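Local structure of putative iron binding protein (Bordetella pertussis Tohama I, 1Y9U) at residues A[105-110]-A[195-200]; A[201-206]-A[272-277]; A[220-225]-A[290-295]. The protein binds ferric iron in the bacterial periplasm and probably hands it to a membrane transporter for uptake. All blocks are in the same frame, centred on the assembly; numbering follows the deposited sequence.

Contact 1 of 3, residues A[105-110]-A[195-200]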
loop_
_atom_site.group_PDB
_atom_site.type_symbol
_atom_site.label_atom_id
_atom_site.label_comp_id
_atom_site.label_asym_id
_atom_site.label_seq_id
_atom_site.Cartn_x
_atom_site.Cartn_y
_atom_site.Cartn_z
ATOM N N ARG A 105 2.785 1.313 -1.357
ATOM C CA ARG A 105 1.569 1.411 -2.169
ATOM C C ARG A 105 1.122 2.864 -2.164
ATOM O O ARG A 105 0.333 3.280 -1.326
ATOM C CB ARG A 105 0.533 0.494 -1.550
ATOM C CG ARG A 105 0.924 -0.982 -1.710
ATOM C CD ARG A 105 0.227 -1.912 -0.769
ATOM N NE ARG A 105 -1.224 -1.866 -0.862
ATOM C CZ ARG A 105 -1.973 -2.650 -1.629
ATOM N NH1 ARG A 105 -1.465 -3.577 -2.420
ATOM N NH2 ARG A 105 -3.278 -2.502 -1.592
ATOM N N ASP A 106 1.656 3.618 -3.113
ATOM C CA ASP A 106 1.418 5.039 -3.235
ATOM C C ASP A 106 0.111 5.345 -3.908
ATOM O O ASP A 106 -0.265 4.708 -4.907
ATOM C CB ASP A 106 2.578 5.792 -3.906
ATOM C CG ASP A 106 3.031 5.220 -5.227
ATOM O OD1 ASP A 106 3.187 3.991 -5.366
ATOM O OD2 ASP A 106 3.340 5.978 -6.144
ATOM N N ARG A 107 -0.579 6.323 -3.344
ATOM C CA ARG A 107 -1.869 6.739 -3.855
ATOM C C ARG A 107 -1.664 8.035 -4.623
ATOM O O ARG A 107 -1.231 9.029 -4.066
ATOM C CB ARG A 107 -2.888 6.876 -2.731
ATOM C CG ARG A 107 -4.312 7.006 -3.221
ATOM C CD ARG A 107 -5.346 6.413 -2.241
ATOM N NE ARG A 107 -6.715 6.329 -2.749
ATOM C CZ ARG A 107 -7.124 5.407 -3.612
ATOM N NH1 ARG A 107 -6.284 4.516 -4.106
ATOM N NH2 ARG A 107 -8.390 5.379 -3.983
ATOM N N VAL A 108 -1.895 7.965 -5.933
ATOM C CA VAL A 108 -1.468 8.991 -6.867
ATOM C C VAL A 108 -2.653 9.556 -7.653
ATOM O O VAL A 108 -3.797 9.191 -7.432
ATOM C CB VAL A 108 -0.367 8.421 -7.798
ATOM C CG1 VAL A 108 0.813 7.844 -6.976
ATOM C CG2 VAL A 108 -0.912 7.350 -8.721
ATOM N N LEU A 109 -2.356 10.459 -8.584
ATOM C CA LEU A 109 -3.347 11.055 -9.452
ATOM C C LEU A 109 -3.214 10.454 -10.840
ATOM O O LEU A 109 -2.161 10.542 -11.462
ATOM C CB LEU A 109 -3.146 12.564 -9.525
ATOM C CG LEU A 109 -4.331 13.368 -10.069
ATOM C CD1 LEU A 109 -5.512 13.398 -9.081
ATOM C CD2 LEU A 109 -3.909 14.777 -10.442
ATOM N N TYR A 110 -4.264 9.794 -11.308
ATOM C CA TYR A 110 -4.353 9.411 -12.713
ATOM C C TYR A 110 -4.800 10.628 -13.480
ATOM O O TYR A 110 -5.697 11.323 -13.019
ATOM C CB TYR A 110 -5.381 8.327 -12.928
ATOM C CG TYR A 110 -5.126 6.963 -12.298
ATOM C CD1 TYR A 110 -4.045 6.700 -11.460
ATOM C CD2 TYR A 110 -6.020 5.910 -12.554
ATOM C CE1 TYR A 110 -3.882 5.442 -10.886
ATOM C CE2 TYR A 110 -5.850 4.668 -12.000
ATOM C CZ TYR A 110 -4.762 4.424 -11.186
ATOM O OH TYR A 110 -4.658 3.186 -10.580
ATOM N N LEU A 195 -8.031 10.000 -8.050
ATOM C CA LEU A 195 -7.076 9.403 -7.118
ATOM C C LEU A 195 -7.220 7.908 -7.164
ATOM O O LEU A 195 -8.330 7.384 -7.120
ATOM C CB LEU A 195 -7.333 9.862 -5.676
ATOM C CG LEU A 195 -6.887 11.265 -5.303
ATOM C CD1 LEU A 195 -7.399 11.609 -3.900
ATOM C CD2 LEU A 195 -5.375 11.385 -5.379
ATOM N N ALA A 196 -6.085 7.228 -7.266
ATOM C CA ALA A 196 -6.034 5.778 -7.367
ATOM C C ALA A 196 -4.593 5.325 -7.163
ATOM O O ALA A 196 -3.660 6.122 -7.235
ATOM C CB ALA A 196 -6.582 5.312 -8.695
ATOM N N ASN A 197 -4.389 4.043 -6.876
ATOM C CA ASN A 197 -3.067 3.576 -6.511
ATOM C C ASN A 197 -2.180 3.333 -7.751
ATOM O O ASN A 197 -2.634 2.824 -8.778
ATOM C CB ASN A 197 -3.137 2.346 -5.658
ATOM C CG ASN A 197 -3.506 2.647 -4.233
ATOM O OD1 ASN A 197 -3.545 3.771 -3.838
ATOM N ND2 ASN A 197 -3.797 1.611 -3.461
ATOM N N ALA A 198 -0.900 3.674 -7.636
ATOM C CA ALA A 198 0.025 3.626 -8.758
ATOM C C ALA A 198 0.228 2.229 -9.317
ATOM O O ALA A 198 0.388 2.029 -10.506
ATOM C CB ALA A 198 1.351 4.185 -8.312
ATOM N N TYR A 199 0.424 1.188 -8.458
ATOM C CA TYR A 199 0.537 -0.312 -8.964
ATOM C C TYR A 199 -0.563 -0.729 -9.987
ATOM O O TYR A 199 -0.326 -1.550 -10.904
ATOM C CB TYR A 199 0.655 -1.436 -7.823
ATOM C CG TYR A 199 -0.588 -1.613 -6.895
ATOM C CD1 TYR A 199 -1.660 -2.344 -7.339
ATOM C CD2 TYR A 199 -0.661 -1.086 -5.625
ATOM C CE1 TYR A 199 -2.775 -2.535 -6.571
ATOM C CE2 TYR A 199 -1.850 -1.263 -4.850
ATOM C CZ TYR A 199 -2.838 -2.005 -5.345
ATOM O OH TYR A 199 -3.935 -2.117 -4.521
ATOM N N TYR A 200 -1.764 -0.197 -9.864
ATOM C CA TYR A 200 -2.738 -0.593 -10.866
ATOM C C TYR A 200 -2.346 -0.098 -12.265
ATOM O O TYR A 200 -2.677 -0.735 -13.270
ATOM C CB TYR A 200 -4.126 -0.087 -10.573
ATOM C CG TYR A 200 -4.744 -0.683 -9.335
ATOM C CD1 TYR A 200 -5.026 0.101 -8.213
ATOM C CD2 TYR A 200 -5.058 -2.030 -9.270
ATOM C CE1 TYR A 200 -5.598 -0.440 -7.092
ATOM C CE2 TYR A 200 -5.642 -2.569 -8.154
ATOM C CZ TYR A 200 -5.916 -1.764 -7.071
ATOM O OH TYR A 200 -6.490 -2.322 -5.955
HETATM O O HOH W 1 -2.864 2.668 -0.641
HETATM O O HOH W 2 0.603 2.043 -5.583
#
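Arg-107 curls around the amide oxygen of Asn-197, its partner in a non-hydrogen-bonded pair of two antiparallel strands. With CG anti to the backbone N (chi1 -167°) and a bend at chi2, the chain keeps circling one atom: CB and CG of Arg-107 each lie 3.4 Å from Asn-197 OD1, CD only slightly farther, and NH1 then donates to OD1 at 2.9 Å. That oxygen lies in the guanidinium plane, yet NH1 stands above the plane of the amide, and the two flat groups are almost perpendicular (88°). Arg-107 NH2 lies 3.7 Å from Leu-195 O, which is over a guanidinium face. Asp-179 also pairs with NH1, and Asn-144 takes NE. On the other side of the sheet Ala-196 CB sits over the Tyr-110 ring, 3.5 Å from its centroid, while Tyr-110 OH donates to Asn-197 O at 2.7 Å. Backbone bonds in both directions between Val-108 and Ala-196 join the strands. After Ala-198 come Tyr-199 and Tyr-200, iron ligands of this protein, in the first turn of helix 198-206; Tyr-143 of helix 142-155 hydrogen-bonds Tyr-200 OH. Strand 100-112 lies between strands 193-197 and 220-223, with helix 179-187 touching Tyr-110.

Contact 2 of 3, residues A[201-206]-A[272-277]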
loop_
_atom_site.group_PDB
_atom_site.type_symbol
_atom_site.label_atom_id
_atom_site.label_comp_id
_atom_site.label_asym_id
_atom_site.label_seq_id
_atom_site.Cartn_x
_atom_site.Cartn_y
_atom_site.Cartn_z
ATOM N N VAL A 201 -1.627 1.021 -12.334
ATOM C CA VAL A 201 -1.127 1.548 -13.597
ATOM C C VAL A 201 0.023 0.649 -14.076
ATOM O O VAL A 201 0.164 0.425 -15.276
ATOM C CB VAL A 201 -0.695 3.020 -13.473
ATOM C CG1 VAL A 201 -0.257 3.560 -14.844
ATOM C CG2 VAL A 201 -1.809 3.854 -12.875
ATOM N N GLY A 202 0.834 0.113 -13.159
ATOM C CA GLY A 202 1.791 -0.929 -13.495
ATOM C C GLY A 202 1.101 -2.104 -14.170
ATOM O O GLY A 202 1.563 -2.586 -15.208
ATOM N N HIS A 203 -0.024 -2.574 -13.632
ATOM C CA HIS A 203 -0.779 -3.658 -14.249
ATOM C C HIS A 203 -1.313 -3.265 -15.609
ATOM O O HIS A 203 -1.133 -3.992 -16.576
ATOM C CB HIS A 203 -1.931 -4.079 -13.343
ATOM C CG HIS A 203 -1.499 -4.880 -12.151
ATOM N ND1 HIS A 203 -1.107 -6.198 -12.245
ATOM C CD2 HIS A 203 -1.378 -4.546 -10.849
ATOM C CE1 HIS A 203 -0.761 -6.638 -11.051
ATOM N NE2 HIS A 203 -0.914 -5.656 -10.186
ATOM N N MET A 204 -1.975 -2.127 -15.704
ATOM C CA MET A 204 -2.639 -1.772 -16.942
ATOM C C MET A 204 -1.684 -1.491 -18.102
ATOM O O MET A 204 -1.908 -1.962 -19.219
ATOM C CB MET A 204 -3.561 -0.589 -16.725
ATOM C CG MET A 204 -4.786 -0.907 -15.842
ATOM S SD MET A 204 -5.944 0.480 -15.655
ATOM C CE MET A 204 -5.029 1.523 -14.543
ATOM N N LYS A 205 -0.630 -0.733 -17.837
ATOM C CA LYS A 205 0.319 -0.368 -18.882
ATOM C C LYS A 205 1.178 -1.547 -19.321
ATOM O O LYS A 205 1.660 -1.572 -20.466
ATOM C CB LYS A 205 1.176 0.827 -18.478
ATOM C CG LYS A 205 0.416 2.134 -18.444
ATOM C CD LYS A 205 1.296 3.330 -18.110
ATOM C CE LYS A 205 0.556 4.693 -18.211
ATOM N NZ LYS A 205 0.404 5.170 -19.610
ATOM N N ASN A 206 1.348 -2.535 -18.436
ATOM C CA ASN A 206 2.054 -3.761 -18.800
ATOM C C ASN A 206 1.157 -4.802 -19.457
ATOM O O ASN A 206 1.658 -5.832 -19.932
ATOM C CB ASN A 206 2.764 -4.361 -17.583
ATOM C CG ASN A 206 4.087 -3.718 -17.311
ATOM O OD1 ASN A 206 5.001 -3.767 -18.148
ATOM N ND2 ASN A 206 4.220 -3.104 -16.140
ATOM N N GLN A 272 8.052 -6.243 -7.952
ATOM C CA GLN A 272 7.624 -6.480 -9.334
ATOM C C GLN A 272 6.320 -7.288 -9.381
ATOM O O GLN A 272 5.464 -7.030 -10.240
ATOM C CB GLN A 272 8.735 -7.167 -10.146
ATOM C CG GLN A 272 8.406 -7.514 -11.631
ATOM C CD GLN A 272 8.729 -6.383 -12.630
ATOM O OE1 GLN A 272 8.059 -6.250 -13.672
ATOM N NE2 GLN A 272 9.764 -5.599 -12.338
ATOM N N ALA A 273 6.122 -8.211 -8.436
ATOM C CA ALA A 273 4.993 -9.124 -8.503
ATOM C C ALA A 273 3.643 -8.414 -8.559
ATOM O O ALA A 273 2.788 -8.874 -9.302
ATOM C CB ALA A 273 5.014 -10.100 -7.354
ATOM N N ASN A 274 3.431 -7.348 -7.765
ATOM C CA ASN A 274 2.177 -6.580 -7.825
ATOM C C ASN A 274 2.449 -5.151 -8.287
ATOM O O ASN A 274 1.624 -4.295 -8.050
ATOM C CB ASN A 274 1.408 -6.545 -6.475
ATOM C CG ASN A 274 -0.000 -5.939 -6.587
ATOM O OD1 ASN A 274 -0.740 -6.253 -7.517
ATOM N ND2 ASN A 274 -0.366 -5.063 -5.632
ATOM N N TYR A 275 3.586 -4.908 -8.947
ATOM C CA TYR A 275 3.985 -3.601 -9.477
ATOM C C TYR A 275 4.027 -2.515 -8.408
ATOM O O TYR A 275 3.730 -1.371 -8.674
ATOM C CB TYR A 275 3.092 -3.184 -10.645
ATOM C CG TYR A 275 3.234 -4.117 -11.817
ATOM C CD1 TYR A 275 2.201 -4.957 -12.215
ATOM C CD2 TYR A 275 4.415 -4.156 -12.542
ATOM C CE1 TYR A 275 2.351 -5.808 -13.296
ATOM C CE2 TYR A 275 4.567 -5.008 -13.594
ATOM C CZ TYR A 275 3.547 -5.815 -13.978
ATOM O OH TYR A 275 3.745 -6.644 -15.060
ATOM N N GLU A 276 4.379 -2.914 -7.194
ATOM C CA GLU A 276 4.536 -2.018 -6.078
ATOM C C GLU A 276 5.958 -1.459 -6.069
ATOM O O GLU A 276 6.777 -1.761 -6.954
ATOM C CB GLU A 276 4.198 -2.748 -4.776
ATOM C CG GLU A 276 2.714 -3.052 -4.665
ATOM C CD GLU A 276 2.366 -4.015 -3.570
ATOM O OE1 GLU A 276 3.275 -4.638 -2.968
ATOM O OE2 GLU A 276 1.159 -4.228 -3.367
ATOM N N TYR A 277 6.212 -0.561 -5.119
ATOM C CA TYR A 277 7.514 0.088 -5.014
ATOM C C TYR A 277 8.276 -0.589 -3.884
ATOM O O TYR A 277 7.758 -0.719 -2.789
ATOM C CB TYR A 277 7.322 1.594 -4.765
ATOM C CG TYR A 277 8.505 2.455 -5.199
ATOM C CD1 TYR A 277 8.510 3.115 -6.431
ATOM C CD2 TYR A 277 9.622 2.597 -4.383
ATOM C CE1 TYR A 277 9.569 3.899 -6.819
ATOM C CE2 TYR A 277 10.709 3.364 -4.789
ATOM C CZ TYR A 277 10.665 4.017 -5.997
ATOM O OH TYR A 277 11.747 4.788 -6.400
#
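The Tyr-275 ring lies between two backbone carbonyls, with Gly-202 O 3.7 Å above the centre of one face and Gln-272 O over the opposite face, nearer the rim. Its CD1-CE1 edge points into the face of the His-203 imidazole, making a T-shaped pair with centroids 4.8 Å apart and planes at 89°. The Asn-206 amide comes obliquely at the CE2 side of the ring, its plane only 14° from that of the ring and ND2 of Asn-206 3.2 Å from Tyr-275 CE2. Because Gly-202 has no side chain, Tyr-275 CB can settle 3.9 Å from Gly-202 CA, and the ring lies along the helix backbone.

At the edge of the imidazole, His-203 NE2 donates to Asn-274 OD1 at 2.7 Å. The acceptor is nearly in the ring plane, but NE2 stands above the plane of the Asn-274 amide. A second bond fixes the rotation of that amide: Asn-274 ND2 donates a hydrogen bond to Glu-276 OE2, which also forms a salt bridge with Arg-105. Asn-206 ND2 folds back to Gly-202 O at 2.9 Å, and the backbone N of Asn-206 reaches the same oxygen from the opposite face; ND2 also bonds Asp-286.

Tyr-275 has positive phi (57°) and is the C-prime residue of a Schellman motif that ends helix 264-273: Tyr-275 N bonds Gln-272 O, and Glu-276 N bonds the carbonyl of the residue before Gln-272. The motif sets this helix end against Gly-202, His-203 and Asn-206, which follow the iron-binding Tyr-199 and Tyr-200 on helix 198-206, and Asn-274 itself packs on Tyr-199.

Contact 3 of 3, residues A[220-225]-A[290-295]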
loop_
_atom_site.group_PDB
_atom_site.type_symbol
_atom_site.label_atom_id
_atom_site.label_comp_id
_atom_site.label_asym_id
_atom_site.label_seq_id
_atom_site.Cartn_x
_atom_site.Cartn_y
_atom_site.Cartn_z
ATOM N N ILE A 220 -3.886 7.273 -19.831
ATOM C CA ILE A 220 -3.527 8.037 -18.656
ATOM C C ILE A 220 -2.025 8.132 -18.465
ATOM O O ILE A 220 -1.230 7.367 -19.006
ATOM C CB ILE A 220 -4.182 7.454 -17.353
ATOM C CG1 ILE A 220 -3.684 6.040 -17.017
ATOM C CG2 ILE A 220 -5.697 7.465 -17.485
ATOM C CD1 ILE A 220 -3.912 5.660 -15.562
ATOM N N LYS A 221 -1.658 9.092 -17.641
ATOM C CA LYS A 221 -0.346 9.196 -17.052
ATOM C C LYS A 221 -0.507 9.351 -15.541
ATOM O O LYS A 221 -1.594 9.656 -15.038
ATOM C CB LYS A 221 0.438 10.379 -17.615
ATOM C CG LYS A 221 -0.176 11.752 -17.350
ATOM C CD LYS A 221 0.579 12.877 -18.058
ATOM C CE LYS A 221 -0.175 14.157 -17.918
ATOM N NZ LYS A 221 0.502 15.262 -18.655
ATOM N N VAL A 222 0.581 9.127 -14.826
ATOM C CA VAL A 222 0.615 9.283 -13.382
ATOM C C VAL A 222 1.299 10.596 -13.006
ATOM O O VAL A 222 2.384 10.926 -13.500
ATOM C CB VAL A 222 1.357 8.099 -12.725
ATOM C CG1 VAL A 222 1.725 8.385 -11.282
ATOM C CG2 VAL A 222 0.518 6.845 -12.814
ATOM N N VAL A 223 0.655 11.327 -12.110
ATOM C CA VAL A 223 1.294 12.418 -11.382
ATOM C C VAL A 223 1.181 12.042 -9.908
ATOM O O VAL A 223 0.085 11.757 -9.429
ATOM C CB VAL A 223 0.622 13.780 -11.671
ATOM C CG1 VAL A 223 1.185 14.864 -10.782
ATOM C CG2 VAL A 223 0.817 14.147 -13.120
ATOM N N ARG A 224 2.307 12.021 -9.202
ATOM C CA ARG A 224 2.312 11.706 -7.778
ATOM C C ARG A 224 2.124 12.978 -6.967
ATOM O O ARG A 224 3.039 13.815 -6.931
ATOM C CB ARG A 224 3.628 11.050 -7.366
ATOM C CG ARG A 224 3.897 9.694 -8.024
ATOM C CD ARG A 224 4.709 8.839 -7.132
ATOM N NE ARG A 224 5.102 7.530 -7.614
ATOM C CZ ARG A 224 6.241 7.255 -8.240
ATOM N NH1 ARG A 224 7.052 8.213 -8.648
ATOM N NH2 ARG A 224 6.565 5.995 -8.507
ATOM N N PRO A 225 0.981 13.152 -6.312
ATOM C CA PRO A 225 0.803 14.343 -5.475
ATOM C C PRO A 225 1.655 14.286 -4.230
ATOM O O PRO A 225 2.099 13.216 -3.807
ATOM C CB PRO A 225 -0.680 14.309 -5.096
ATOM C CG PRO A 225 -1.306 13.303 -6.017
ATOM C CD PRO A 225 -0.219 12.297 -6.281
ATOM N N ALA A 290 9.107 2.796 -13.009
ATOM C CA ALA A 290 10.195 3.774 -13.152
ATOM C C ALA A 290 9.765 5.011 -13.935
ATOM O O ALA A 290 10.179 6.108 -13.641
ATOM C CB ALA A 290 11.414 3.127 -13.810
ATOM N N SER A 291 8.896 4.806 -14.921
ATOM C CA SER A 291 8.413 5.892 -15.774
ATOM C C SER A 291 7.583 6.917 -15.033
ATOM O O SER A 291 7.378 8.026 -15.523
ATOM C CB SER A 291 7.630 5.349 -16.982
ATOM O OG SER A 291 6.293 5.010 -16.660
ATOM N N PHE A 292 7.111 6.572 -13.833
ATOM C CA PHE A 292 6.357 7.526 -13.037
ATOM C C PHE A 292 7.243 8.661 -12.495
ATOM O O PHE A 292 6.743 9.621 -11.930
ATOM C CB PHE A 292 5.657 6.819 -11.870
ATOM C CG PHE A 292 4.693 5.708 -12.268
ATOM C CD1 PHE A 292 4.325 4.757 -11.325
ATOM C CD2 PHE A 292 4.152 5.627 -13.547
ATOM C CE1 PHE A 292 3.426 3.723 -11.655
ATOM C CE2 PHE A 292 3.268 4.593 -13.886
ATOM C CZ PHE A 292 2.907 3.649 -12.937
ATOM N N GLY A 293 8.552 8.498 -12.608
ATOM C CA GLY A 293 9.496 9.526 -12.196
ATOM C C GLY A 293 9.885 9.355 -10.744
ATOM O O GLY A 293 9.543 8.372 -10.116
ATOM N N PRO A 294 10.607 10.319 -10.194
ATOM C CA PRO A 294 11.133 10.187 -8.838
ATOM C C PRO A 294 10.009 10.167 -7.796
ATOM O O PRO A 294 9.061 10.947 -7.869
ATOM C CB PRO A 294 12.004 11.445 -8.698
ATOM C CG PRO A 294 11.420 12.395 -9.634
ATOM C CD PRO A 294 10.992 11.597 -10.814
ATOM N N LEU A 295 10.106 9.237 -6.858
ATOM C CA LEU A 295 9.178 9.133 -5.741
ATOM C C LEU A 295 9.772 9.808 -4.509
ATOM O O LEU A 295 10.872 9.469 -4.095
ATOM C CB LEU A 295 8.878 7.660 -5.423
ATOM C CG LEU A 295 8.033 7.375 -4.171
ATOM C CD1 LEU A 295 6.632 7.913 -4.293
ATOM C CD2 LEU A 295 8.000 5.879 -3.873
HETATM O O HOH W 3 9.062 5.695 -10.029
HETATM O O HOH W 4 6.814 11.111 -9.516
#
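The turn that follows helix 287-291 receives Arg-224, which comes just after strand 220-223. Gly-293, the first residue to leave helical conformation, has positive phi (90°), and its carbonyl oxygen accepts from Arg-224 NH1 at 2.9 Å. The oxygen lies in the guanidinium plane, although NH1 stands above the plane of the peptide. Two waters complete the arrangement: one links Arg-224 NH2 to Gly-293 O, while the other accepts from NH1 and donates to Phe-292 O and Pro-294 O. The flat group is also covered on both faces, by Phe-292 CB, 3.6 Å from Arg-224 NH2, and on the opposite side by Leu-295 CB, 3.7 Å from Arg-224 NH1. Leu-295 CD1 packs against CD of the same arginine. An extended chain from CG to NE brings the guanidinium between Phe-292 and Leu-295, and NE keeps a salt bridge to Asp-106. Beside it, Val-222 CG2 rests over the Phe-292 ring, 3.9 Å from the centroid and 20° off the normal. Arg-224 NH2 meets the edge of that same ring. Phe-292 packs further on Ala-198 and Val-201 of helix 198-206, Leu-295 touches strand 277-278, and strand 220-223 runs antiparallel beside strand 100-112.

In the fold
The three contacts all meet helix 198-206. Contacts 1 and 2 have centres about 11 Å apart and share that helix; a salt bridge of 2.9 Å from Arg-105 NH1 to Glu-276 OE2 also joins them. Contact 3 lies about 9 Å from contact 1, centre to centre, through neighbouring strands of one sheet and the 2.8 Å salt bridge between Asp-106 OD2 and Arg-224 NE. Contacts 2 and 3, about 12 Å apart, meet where Lys-205 NZ approaches Ile-220 O at 2.8 Å and Val-201 packs on Phe-292. Tyr-199 and Tyr-200, which with Tyr-143 bind ferric iron in this protein although none is bound here, belong to contact 1; the Phe-292 side chain is about 7 Å from that of Tyr-199.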